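Local coordinates for alpha-L-rhamnosidase (Aspergillus terreus, PDB 6GSZ), which probably hydrolyses terminal non-reducing alpha-L-rhamnose residues of alpha-L-rhamnosides, as a calcium-binding glycoside hydrolase, at residues Thr357-Asn362 with Asp743-Asn748; Arg353-Glu358 with Gly363-Arg368; Gly397-Gln402 with Asn734-Trp739; Ser440-Asn445 with Tyr729-Asn734. All coordinates share one frame; numbering follows the deposited sequence.

Interactions 1 and 3 join the concanavalin-like beta domain to the six-hairpin glycosidase domain; interaction 2 lies wholly in the former, interaction 4 wholly in the latter. Interactions 1 and 2 share Thr357 and Glu358 on strand 351-361, their centres about 12 Å apart, and strand 400-404 of interaction 3 neighbours that strand in the same sheet. Interaction 4 packs helix 437-453 on helix 727-732; Asn734, just past the end of the latter, is shared with interaction 3. Along the chain, interaction 4 is nested within interaction 3, and that within interaction 1, so the loop after helix 727-732 meets the beta domain at two places, Arg399 and Val359. The centres of interactions 2 and 4 are about 22 Å apart.

Interaction 1 of 4, residues Thr357-Asn362 with Asp743-Asn748; sequences TEVMEN and DSMLPN. With NAG (2-acetamido-2-deoxy-beta-D-glucopyranose), chain F.
A single methyl group carries this contact: CE of Met745 reaches over to Val359 and to the backbone of Met360, and no hydrogen bond crosses between residues 357-362 and 743-748. CE lies 4.0 Å from Val359 CG1 and 4.2 Å from Met360 O. The methionine gets there by stretching out, with CG opposite the backbone N (chi1 -176°), and bending only at its last torsion, where chi3 of -74° turns the methyl to the valine. The two side chains slide past one another in opposite directions rather than meeting end on. Strand 351-361 belongs to the concanavalin-like beta domain, whereas Met745 sits in a loop of the six-hairpin glycosidase domain, so this small apolar touch lies on the seam between the two. Polar links run beside it: Glu361 OE2 accepts from Ile751 N, and Glu358 OE1 from Phe759 N. On the strand side, Thr357 OG1 donates to Val359 O at 3.0 Å, sitting above the carbonyl plane with a C=O...O angle of 134°. On the loop side, Met745 O is held by the hydroxyl of Tyr729. Three residues on, Asn748 is N-glycosylated, its ND2 bonded to C1 of the chain F NAG, and Leu746 CD1 packs 3.7 Å from C6 of that sugar.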
# COMPACT_ATOMS: atom_id res chain seq x y z
N THR A 357 -18.10 -4.68 12.50
CA THR A 357 -17.16 -4.30 13.58
C THR A 357 -15.91 -5.20 13.55
O THR A 357 -15.93 -6.30 13.04
CB THR A 357 -17.80 -4.33 14.97
OG1 THR A 357 -18.02 -5.68 15.36
CG2 THR A 357 -19.11 -3.56 15.00
N GLU A 358 -14.84 -4.69 14.17
CA GLU A 358 -13.57 -5.44 14.26
C GLU A 358 -13.62 -6.50 15.35
O GLU A 358 -13.00 -7.57 15.23
CB GLU A 358 -12.43 -4.47 14.55
CG GLU A 358 -12.14 -3.58 13.38
CD GLU A 358 -10.84 -2.82 13.59
OE1 GLU A 358 -10.74 -2.05 14.59
OE2 GLU A 358 -9.92 -3.05 12.80
N VAL A 359 -14.32 -6.17 16.44
CA VAL A 359 -14.30 -6.96 17.67
C VAL A 359 -15.69 -6.96 18.28
O VAL A 359 -16.58 -6.17 17.92
CB VAL A 359 -13.29 -6.42 18.69
CG1 VAL A 359 -11.87 -6.48 18.15
CG2 VAL A 359 -13.65 -5.02 19.16
N MET A 360 -15.85 -7.88 19.24
CA MET A 360 -16.96 -7.92 20.13
C MET A 360 -16.52 -7.30 21.47
O MET A 360 -15.33 -7.34 21.84
CB MET A 360 -17.38 -9.37 20.40
CG MET A 360 -17.69 -10.19 19.19
SD MET A 360 -19.23 -9.65 18.42
CE MET A 360 -20.46 -10.24 19.59
N GLU A 361 -17.48 -6.76 22.20
CA GLU A 361 -17.24 -6.29 23.55
C GLU A 361 -18.54 -6.41 24.35
O GLU A 361 -19.59 -6.00 23.89
CB GLU A 361 -16.77 -4.83 23.52
CG GLU A 361 -16.24 -4.36 24.87
CD GLU A 361 -15.92 -2.89 25.05
OE1 GLU A 361 -16.48 -2.01 24.30
OE2 GLU A 361 -15.06 -2.61 25.97
N ASN A 362 -18.45 -6.96 25.56
CA ASN A 362 -19.63 -7.04 26.41
C ASN A 362 -20.73 -7.85 25.70
O ASN A 362 -21.93 -7.60 25.91
CB ASN A 362 -20.12 -5.63 26.80
CG ASN A 362 -19.13 -4.92 27.68
OD1 ASN A 362 -18.27 -5.56 28.30
ND2 ASN A 362 -19.20 -3.60 27.74
N ASP A 743 -2.13 -2.19 23.56
CA ASP A 743 -3.27 -2.66 24.37
C ASP A 743 -4.60 -2.17 23.78
O ASP A 743 -5.46 -1.72 24.53
CB ASP A 743 -3.12 -2.20 25.84
CG ASP A 743 -2.93 -0.69 26.03
OD1 ASP A 743 -2.79 0.04 25.00
OD2 ASP A 743 -2.80 -0.26 27.17
N SER A 744 -4.83 -2.28 22.46
CA SER A 744 -6.12 -1.86 21.92
C SER A 744 -7.23 -2.63 22.63
O SER A 744 -8.32 -2.09 22.83
CB SER A 744 -6.21 -2.03 20.43
OG SER A 744 -5.57 -0.97 19.72
N MET A 745 -6.98 -3.91 22.93
CA MET A 745 -7.85 -4.68 23.85
C MET A 745 -7.07 -4.99 25.14
O MET A 745 -5.88 -5.34 25.06
CB MET A 745 -8.30 -6.01 23.23
CG MET A 745 -9.28 -6.84 24.06
SD MET A 745 -9.98 -8.21 23.08
CE MET A 745 -11.10 -7.29 22.01
N LEU A 746 -7.73 -4.85 26.29
CA LEU A 746 -7.14 -5.14 27.58
C LEU A 746 -7.28 -6.64 27.86
O LEU A 746 -8.07 -7.35 27.24
CB LEU A 746 -7.82 -4.27 28.64
CG LEU A 746 -7.89 -2.78 28.32
CD1 LEU A 746 -8.58 -2.04 29.45
CD2 LEU A 746 -6.52 -2.18 28.06
N PRO A 747 -6.47 -7.24 28.76
CA PRO A 747 -6.49 -8.70 28.93
C PRO A 747 -7.83 -9.38 29.27
O PRO A 747 -8.00 -10.56 28.92
CB PRO A 747 -5.44 -8.95 30.03
CG PRO A 747 -4.53 -7.73 29.95
CD PRO A 747 -5.44 -6.58 29.56
N ASN A 748 -8.79 -8.65 29.84
CA ASN A 748 -10.11 -9.28 30.16
C ASN A 748 -11.08 -9.15 28.98
O ASN A 748 -12.21 -9.59 29.06
CB ASN A 748 -10.80 -8.68 31.38
CG ASN A 748 -10.92 -7.17 31.28
OD1 ASN A 748 -10.76 -6.58 30.20
ND2 ASN A 748 -11.18 -6.56 32.42
C1 NAG F . -11.24 -5.14 32.39
C2 NAG F . -12.13 -4.62 33.47
C3 NAG F . -11.76 -3.19 33.82
C4 NAG F . -10.26 -3.03 34.07
C5 NAG F . -9.51 -3.52 32.84
C6 NAG F . -7.97 -3.47 32.85
C7 NAG F . -14.28 -5.81 33.32
C8 NAG F . -15.68 -5.70 32.81
N2 NAG F . -13.50 -4.75 33.02
O3 NAG F . -12.48 -2.92 35.03
O4 NAG F . -9.99 -1.66 34.39
O5 NAG F . -9.86 -4.90 32.70
O6 NAG F . -7.43 -4.29 33.89
O7 NAG F . -13.92 -6.79 33.96

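Interaction 2 of 4, residues Arg353-Glu358 with Gly363-Arg368; sequences RFVHTE and GEVATR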
# COMPACT_ATOMS: atom_id res chain seq x y z
N ARG A 353 -30.18 -5.08 7.55
CA ARG A 353 -29.14 -4.19 8.03
C ARG A 353 -27.91 -5.02 8.42
O ARG A 353 -28.05 -6.09 9.06
CB ARG A 353 -29.63 -3.38 9.23
CG ARG A 353 -28.65 -2.31 9.70
CD ARG A 353 -29.10 -1.55 10.92
NE ARG A 353 -29.13 -2.41 12.09
CZ ARG A 353 -29.63 -2.06 13.27
NH1 ARG A 353 -30.10 -0.84 13.45
NH2 ARG A 353 -29.61 -2.93 14.26
N PHE A 354 -26.74 -4.49 8.03
CA PHE A 354 -25.44 -5.12 8.30
C PHE A 354 -24.54 -4.12 9.02
O PHE A 354 -24.21 -3.09 8.45
CB PHE A 354 -24.79 -5.54 6.99
CG PHE A 354 -25.61 -6.46 6.12
CD1 PHE A 354 -25.59 -7.82 6.29
CD2 PHE A 354 -26.45 -5.95 5.13
CE1 PHE A 354 -26.34 -8.65 5.48
CE2 PHE A 354 -27.17 -6.79 4.31
CZ PHE A 354 -27.14 -8.13 4.50
N VAL A 355 -24.24 -4.41 10.30
CA VAL A 355 -23.40 -3.53 11.10
C VAL A 355 -22.04 -4.21 11.29
O VAL A 355 -21.98 -5.29 11.91
CB VAL A 355 -24.06 -3.19 12.46
CG1 VAL A 355 -23.16 -2.34 13.34
CG2 VAL A 355 -25.40 -2.49 12.28
N HIS A 356 -20.99 -3.59 10.74
CA HIS A 356 -19.67 -4.25 10.66
C HIS A 356 -18.74 -3.75 11.77
O HIS A 356 -18.58 -2.55 11.94
CB HIS A 356 -19.04 -3.93 9.28
CG HIS A 356 -19.87 -4.29 8.08
ND1 HIS A 356 -20.98 -3.54 7.71
CD2 HIS A 356 -19.77 -5.28 7.17
CE1 HIS A 356 -21.48 -4.05 6.60
NE2 HIS A 356 -20.79 -5.13 6.25
N THR A 357 -18.10 -4.68 12.50
CA THR A 357 -17.16 -4.30 13.58
C THR A 357 -15.91 -5.20 13.55
O THR A 357 -15.93 -6.30 13.04
CB THR A 357 -17.80 -4.33 14.97
OG1 THR A 357 -18.02 -5.68 15.36
CG2 THR A 357 -19.11 -3.56 15.00
N GLU A 358 -14.84 -4.69 14.17
CA GLU A 358 -13.57 -5.44 14.26
C GLU A 358 -13.62 -6.50 15.35
O GLU A 358 -13.00 -7.57 15.23
CB GLU A 358 -12.43 -4.47 14.55
CG GLU A 358 -12.14 -3.58 13.38
CD GLU A 358 -10.84 -2.82 13.59
OE1 GLU A 358 -10.74 -2.05 14.59
OE2 GLU A 358 -9.92 -3.05 12.80
N GLY A 363 -20.32 -8.84 24.90
CA GLY A 363 -21.25 -9.80 24.28
C GLY A 363 -21.99 -9.26 23.06
O GLY A 363 -22.88 -9.93 22.56
N GLU A 364 -21.63 -8.06 22.57
CA GLU A 364 -22.23 -7.48 21.35
C GLU A 364 -21.13 -6.93 20.43
O GLU A 364 -20.01 -6.62 20.87
CB GLU A 364 -23.17 -6.31 21.68
CG GLU A 364 -24.22 -6.64 22.74
CD GLU A 364 -25.34 -7.56 22.28
OE1 GLU A 364 -25.52 -7.72 21.05
OE2 GLU A 364 -26.04 -8.10 23.16
N VAL A 365 -21.48 -6.71 19.17
CA VAL A 365 -20.56 -6.09 18.24
C VAL A 365 -20.16 -4.71 18.79
O VAL A 365 -20.96 -4.04 19.40
CB VAL A 365 -21.10 -6.05 16.80
CG1 VAL A 365 -21.39 -7.44 16.27
CG2 VAL A 365 -22.32 -5.16 16.65
N ALA A 366 -18.88 -4.34 18.63
CA ALA A 366 -18.38 -3.10 19.23
C ALA A 366 -18.30 -1.98 18.19
O ALA A 366 -17.34 -1.90 17.44
CB ALA A 366 -17.03 -3.38 19.82
N THR A 367 -19.30 -1.08 18.16
CA THR A 367 -19.29 0.04 17.24
C THR A 367 -18.61 1.26 17.86
O THR A 367 -18.24 2.19 17.16
CB THR A 367 -20.72 0.36 16.80
OG1 THR A 367 -21.47 0.67 17.97
CG2 THR A 367 -21.36 -0.78 16.05
N ARG A 368 -18.51 1.31 19.19
CA ARG A 368 -17.99 2.50 19.85
C ARG A 368 -16.69 3.01 19.22
O ARG A 368 -16.59 4.20 18.91
CB ARG A 368 -17.83 2.24 21.35
CG ARG A 368 -17.44 3.48 22.14
CD ARG A 368 -15.94 3.67 22.17
NE ARG A 368 -15.25 2.70 23.00
CZ ARG A 368 -13.95 2.76 23.29
NH1 ARG A 368 -13.16 3.64 22.66
NH2 ARG A 368 -13.48 1.93 24.21
O HOH W 1 -14.94 -2.59 16.04
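Val365 meets Thr357 in the beta hairpin formed by strands 351-361 and 364-365 of the concanavalin-like domain. The chain reverses at Asn362 and Gly363, whose paired positive phi values are those of a type I' turn, and Glu364 then leads into the short return strand with its carboxylate bound by Ser323 and Ser325. Val365 lays its side chain across Thr357 at about a right angle, its CB 3.4 Å from Thr357 OG1. That hydroxyl is placed between the backbone N and the carbonyl carbon of its own residue (chi1 72°), which sets it against the valine while its hydrogen bond goes to Val359 O; the methyl CG2 is left to face Ala366 and Thr367. Ala366 contributes mainly backbone. Its N bonds to Val359 O across the hairpin, and its O lies 3.4 Å from Thr357 CG2. No direct hydrogen bond joins residues 353-358 to 363-368; instead a water accepts from Glu358 N at 2.8 Å and donates to Ala366 O at 2.9 Å, bridging the two segments. Thr367 CG2 touches two side chains of strand 351-361, 3.6 Å from Val355 CG1 and 3.7 Å from Thr357 CG2, the threonine and Val355 crossing at about a right angle. Arg368 leaves for the glycosidase domain, where its NH2 bonds to Asn752 O and its NH1 to Gly754 O.

Interaction 3 of 4, residues Gly397-Gln402 with Asn734-Trp739; sequences GFRYVQ and NGTTTW. With NAG (2-acetamido-2-deoxy-beta-D-glucopyranose), chain H.
Arg399 meets Asn734 and Thr736 mostly through one water, at the seam where the concanavalin-like beta domain faces the glycosidase domain. Ahead of the arginine, Phe398, on strand 396-398, sets its ring edge-to-face with that of His356. At Arg399 the chain rounds a corner: Arg399 and Tyr400 both face Thr357 in a classic beta bulge, and strand 400-404 goes on from there. The arginine points toward the loop at full stretch, CG lying opposite its backbone N (chi1 172°) and the chain straight from CG to NE. This carries NH1 to 3.6 Å from Asn734 O, which lies at the guanidinium edge near its plane but is too far for a direct hydrogen bond. The water sits in the guanidinium plane, accepting from NH1 at 2.9 Å and donating to Asn734 O at 2.9 Å. Thr736 OG1, also bonded to Asn335 N, is 2.8 Å from this water, while Thr736 CG2 comes to 4.0 Å from NH1. Tyr400 lies alongside the arginine: its OH is 3.4 Å above the guanidinium plane, offset toward the rim, and one face of its ring takes Arg399 CG. Asn734 itself bears the chain H NAG on ND2. NE is salt-bridged to Asp331 OD1 and NH1 holds the water, which together should limit the rotation of the guanidinium; the positive charge of Arg399, close to the C-terminal end of helix 727-732, probably interacts favourably with that helix end.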
# COMPACT_ATOMS: atom_id res chain seq x y z
N GLY A 397 -13.88 -2.19 7.62
CA GLY A 397 -12.85 -3.00 8.25
C GLY A 397 -13.53 -3.79 9.37
O GLY A 397 -14.08 -3.19 10.26
N PHE A 398 -13.54 -5.13 9.29
CA PHE A 398 -14.38 -5.91 10.18
C PHE A 398 -14.01 -7.39 10.21
O PHE A 398 -13.50 -7.93 9.24
CB PHE A 398 -15.84 -5.79 9.73
CG PHE A 398 -16.17 -6.43 8.40
CD1 PHE A 398 -15.87 -5.78 7.22
CD2 PHE A 398 -16.79 -7.66 8.30
CE1 PHE A 398 -16.13 -6.35 5.99
CE2 PHE A 398 -17.09 -8.23 7.06
CZ PHE A 398 -16.77 -7.57 5.90
N ARG A 399 -14.37 -8.04 11.34
CA ARG A 399 -14.42 -9.49 11.45
C ARG A 399 -15.87 -9.98 11.69
O ARG A 399 -16.23 -11.08 11.28
CB ARG A 399 -13.51 -9.95 12.60
CG ARG A 399 -13.65 -11.43 12.93
CD ARG A 399 -12.58 -11.95 13.86
NE ARG A 399 -12.93 -13.31 14.25
CZ ARG A 399 -12.13 -14.15 14.90
NH1 ARG A 399 -10.91 -13.74 15.24
NH2 ARG A 399 -12.55 -15.38 15.18
N TYR A 400 -16.67 -9.14 12.37
CA TYR A 400 -18.03 -9.47 12.79
C TYR A 400 -19.04 -8.57 12.08
O TYR A 400 -18.79 -7.41 11.82
CB TYR A 400 -18.14 -9.31 14.31
CG TYR A 400 -17.15 -10.15 15.09
CD1 TYR A 400 -17.42 -11.48 15.35
CD2 TYR A 400 -15.95 -9.61 15.54
CE1 TYR A 400 -16.52 -12.26 16.04
CE2 TYR A 400 -15.03 -10.39 16.22
CZ TYR A 400 -15.32 -11.72 16.47
OH TYR A 400 -14.47 -12.52 17.19
N VAL A 401 -20.23 -9.14 11.88
CA VAL A 401 -21.34 -8.38 11.32
C VAL A 401 -22.61 -8.75 12.08
O VAL A 401 -23.01 -9.91 12.07
CB VAL A 401 -21.53 -8.64 9.82
CG1 VAL A 401 -22.57 -7.68 9.28
CG2 VAL A 401 -20.22 -8.52 9.08
N GLN A 402 -23.25 -7.75 12.69
CA GLN A 402 -24.60 -7.95 13.23
C GLN A 402 -25.59 -7.78 12.07
O GLN A 402 -25.53 -6.77 11.35
CB GLN A 402 -24.93 -6.97 14.34
CG GLN A 402 -26.31 -7.25 14.94
CD GLN A 402 -26.67 -6.32 16.07
OE1 GLN A 402 -25.88 -6.09 17.00
NE2 GLN A 402 -27.88 -5.79 16.00
N ASN A 734 -6.47 -13.41 20.20
CA ASN A 734 -7.21 -13.79 18.98
C ASN A 734 -7.16 -12.66 17.97
O ASN A 734 -8.01 -12.60 17.08
CB ASN A 734 -8.66 -14.19 19.22
CG ASN A 734 -8.76 -15.38 20.11
OD1 ASN A 734 -7.88 -16.24 20.04
ND2 ASN A 734 -9.80 -15.40 20.93
N GLY A 735 -6.19 -11.78 18.09
CA GLY A 735 -5.92 -10.83 17.02
C GLY A 735 -5.54 -11.51 15.73
O GLY A 735 -4.81 -12.52 15.75
N THR A 736 -6.02 -10.97 14.60
CA THR A 736 -5.73 -11.47 13.27
C THR A 736 -5.12 -10.37 12.38
O THR A 736 -4.93 -10.58 11.18
CB THR A 736 -6.97 -12.10 12.63
OG1 THR A 736 -8.05 -11.16 12.60
CG2 THR A 736 -7.42 -13.35 13.36
N THR A 737 -4.79 -9.25 13.02
CA THR A 737 -4.20 -8.06 12.44
C THR A 737 -3.35 -7.46 13.55
O THR A 737 -3.54 -7.82 14.70
CB THR A 737 -5.27 -7.05 11.98
OG1 THR A 737 -6.26 -6.88 12.99
CG2 THR A 737 -5.90 -7.46 10.67
N THR A 738 -2.45 -6.54 13.21
CA THR A 738 -1.76 -5.77 14.24
C THR A 738 -2.64 -4.60 14.64
O THR A 738 -3.38 -4.03 13.84
CB THR A 738 -0.36 -5.35 13.76
OG1 THR A 738 -0.37 -4.67 12.50
CG2 THR A 738 0.57 -6.55 13.66
N TRP A 739 -2.53 -4.21 15.92
CA TRP A 739 -3.43 -3.18 16.50
C TRP A 739 -2.68 -1.85 16.62
O TRP A 739 -1.46 -1.80 16.73
CB TRP A 739 -3.94 -3.62 17.88
CG TRP A 739 -4.58 -4.97 17.91
CD1 TRP A 739 -5.11 -5.70 16.89
CD2 TRP A 739 -4.84 -5.71 19.11
NE1 TRP A 739 -5.66 -6.86 17.37
CE2 TRP A 739 -5.50 -6.90 18.73
CE3 TRP A 739 -4.52 -5.50 20.45
CZ2 TRP A 739 -5.90 -7.86 19.67
CZ3 TRP A 739 -4.90 -6.44 21.38
CH2 TRP A 739 -5.59 -7.60 20.99
C1 NAG H . -10.11 -16.41 21.90
C2 NAG H . -10.96 -15.74 23.00
C3 NAG H . -11.31 -16.75 24.07
C4 NAG H . -11.93 -17.98 23.42
C5 NAG H . -11.07 -18.51 22.27
C6 NAG H . -11.77 -19.65 21.55
C7 NAG H . -10.71 -13.29 23.39
C8 NAG H . -9.85 -12.23 24.02
N2 NAG H . -10.31 -14.56 23.58
O3 NAG H . -12.23 -16.17 24.99
O4 NAG H . -12.08 -18.97 24.42
O5 NAG H . -10.81 -17.48 21.31
O6 NAG H . -10.95 -20.06 20.46
O7 NAG H . -11.69 -12.94 22.72
O HOH W 2 -9.44 -11.25 15.00

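Interaction 4 of 4, residues Ser440-Asn445 with Tyr729-Asn734; sequences SKLHEN and YQVVMN. With NAG (2-acetamido-2-deoxy-beta-D-glucopyranose), chain H.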
# COMPACT_ATOMS: atom_id res chain seq x y z
N SER A 440 4.65 -17.30 13.57
CA SER A 440 4.10 -17.47 12.21
C SER A 440 2.75 -16.72 12.07
O SER A 440 2.52 -16.07 11.04
CB SER A 440 3.90 -18.92 11.82
OG SER A 440 5.13 -19.60 11.82
N LYS A 441 1.90 -16.81 13.10
CA LYS A 441 0.63 -16.10 13.04
C LYS A 441 0.85 -14.59 13.06
O LYS A 441 0.11 -13.85 12.39
CB LYS A 441 -0.28 -16.52 14.20
CG LYS A 441 -1.64 -15.83 14.24
CD LYS A 441 -2.48 -16.09 13.01
CE LYS A 441 -3.96 -15.81 13.22
NZ LYS A 441 -4.74 -16.09 11.98
N LEU A 442 1.80 -14.11 13.86
CA LEU A 442 2.16 -12.67 13.85
C LEU A 442 2.42 -12.19 12.42
O LEU A 442 1.91 -11.15 12.01
CB LEU A 442 3.36 -12.40 14.74
CG LEU A 442 3.85 -10.96 14.76
CD1 LEU A 442 2.75 -10.00 15.25
CD2 LEU A 442 5.13 -10.86 15.60
N HIS A 443 3.21 -12.94 11.65
CA HIS A 443 3.50 -12.54 10.28
C HIS A 443 2.21 -12.51 9.44
O HIS A 443 2.01 -11.60 8.65
CB HIS A 443 4.62 -13.38 9.65
CG HIS A 443 5.03 -12.78 8.35
ND1 HIS A 443 4.43 -13.11 7.14
CD2 HIS A 443 5.98 -11.86 8.08
CE1 HIS A 443 5.00 -12.38 6.18
NE2 HIS A 443 5.97 -11.62 6.75
N GLU A 444 1.36 -13.53 9.57
CA GLU A 444 0.08 -13.54 8.86
C GLU A 444 -0.73 -12.27 9.22
O GLU A 444 -1.37 -11.64 8.34
CB GLU A 444 -0.62 -14.87 9.15
CG GLU A 444 -1.91 -15.02 8.39
CD GLU A 444 -2.52 -16.42 8.35
OE1 GLU A 444 -1.94 -17.36 8.91
OE2 GLU A 444 -3.59 -16.55 7.75
N ASN A 445 -0.70 -11.90 10.50
CA ASN A 445 -1.45 -10.73 10.96
C ASN A 445 -0.89 -9.43 10.37
O ASN A 445 -1.67 -8.53 10.02
CB ASN A 445 -1.45 -10.61 12.49
CG ASN A 445 -2.25 -11.71 13.16
OD1 ASN A 445 -2.83 -12.60 12.50
ND2 ASN A 445 -2.25 -11.67 14.49
N TYR A 729 1.07 -10.83 22.51
CA TYR A 729 -0.15 -10.60 23.30
C TYR A 729 -1.33 -10.44 22.35
O TYR A 729 -2.40 -10.98 22.58
CB TYR A 729 0.00 -9.37 24.18
CG TYR A 729 -1.28 -8.85 24.76
CD1 TYR A 729 -1.88 -9.52 25.80
CD2 TYR A 729 -1.89 -7.71 24.28
CE1 TYR A 729 -3.07 -9.06 26.34
CE2 TYR A 729 -3.07 -7.23 24.80
CZ TYR A 729 -3.67 -7.91 25.85
OH TYR A 729 -4.84 -7.45 26.38
N GLN A 730 -1.13 -9.66 21.29
CA GLN A 730 -2.25 -9.39 20.38
C GLN A 730 -2.68 -10.70 19.69
O GLN A 730 -3.87 -10.93 19.50
CB GLN A 730 -1.88 -8.30 19.36
CG GLN A 730 -1.34 -7.04 20.01
CD GLN A 730 -1.15 -5.86 19.09
OE1 GLN A 730 -1.03 -6.02 17.88
NE2 GLN A 730 -1.10 -4.66 19.67
N VAL A 731 -1.72 -11.61 19.44
CA VAL A 731 -1.99 -12.90 18.81
C VAL A 731 -2.79 -13.82 19.76
O VAL A 731 -3.80 -14.46 19.38
CB VAL A 731 -0.66 -13.56 18.36
CG1 VAL A 731 -0.92 -14.96 17.85
CG2 VAL A 731 0.01 -12.73 17.26
N VAL A 732 -2.36 -13.91 21.01
CA VAL A 732 -3.00 -14.83 21.95
C VAL A 732 -4.36 -14.27 22.38
O VAL A 732 -5.16 -15.05 22.89
CB VAL A 732 -2.09 -15.22 23.13
CG1 VAL A 732 -0.79 -15.85 22.66
CG2 VAL A 732 -1.84 -14.07 24.10
N MET A 733 -4.64 -12.98 22.14
CA MET A 733 -5.97 -12.39 22.37
C MET A 733 -6.87 -12.55 21.13
O MET A 733 -7.94 -11.94 21.05
CB MET A 733 -5.83 -10.91 22.72
CG MET A 733 -5.20 -10.68 24.07
SD MET A 733 -6.23 -11.24 25.44
CE MET A 733 -7.58 -10.07 25.34
N ASN A 734 -6.47 -13.41 20.20
CA ASN A 734 -7.21 -13.79 18.98
C ASN A 734 -7.16 -12.66 17.97
O ASN A 734 -8.01 -12.60 17.08
CB ASN A 734 -8.66 -14.19 19.22
CG ASN A 734 -8.76 -15.38 20.11
OD1 ASN A 734 -7.88 -16.24 20.04
ND2 ASN A 734 -9.80 -15.40 20.93
C1 NAG H . -10.11 -16.41 21.90
C2 NAG H . -10.96 -15.74 23.00
C3 NAG H . -11.31 -16.75 24.07
C4 NAG H . -11.93 -17.98 23.42
C5 NAG H . -11.07 -18.51 22.27
C6 NAG H . -11.77 -19.65 21.55
C7 NAG H . -10.71 -13.29 23.39
C8 NAG H . -9.85 -12.23 24.02
N2 NAG H . -10.31 -14.56 23.58
O3 NAG H . -12.23 -16.17 24.99
O4 NAG H . -12.08 -18.97 24.42
O5 NAG H . -10.81 -17.48 21.31
O6 NAG H . -10.95 -20.06 20.46
O7 NAG H . -11.69 -12.94 22.72
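Val731 packs against helix 437-453, meeting Lys441, Leu442 and Asn445 with its two methyls. This helix and helix 727-732, which carries the valine, belong to the six-hairpin glycosidase domain, the (alpha/alpha)6 barrel of these enzymes, and they are nearest at Leu442 and Val731, with CA atoms 6.5 Å apart. The valine branches divide the work. CG1, opposite the backbone N (chi1 174°), rests 3.8 Å from Lys441 CG, so the aliphatic root of the lysine does the packing; a bend at chi2 (60°) then takes its amino end away from the valine. CG2 lies 4.0 Å from Leu442 CA and comes to 3.7 Å from Asn445 ND2. Lys441 and Asn445 both cross the valine obliquely. Leu438, a turn before Leu442 on helix 437-453, also touches Val731. The second helix ends just past this point in a Schellman motif: Asn734 N bonds to Val731 O and Gly735 N to Gln730 O, with Asn734 as the C-prime residue. Met733 CG lies over one face of the Tyr729 ring, offset toward its rim, and Met733 CE touches C8 of the chain H NAG. Asn445 links helix 437-453 to the residue after the Schellman turn, its ND2 donating to Gly735 O; its OD1 lies 3.2 Å from Lys441 O, two acceptors with no bond between them.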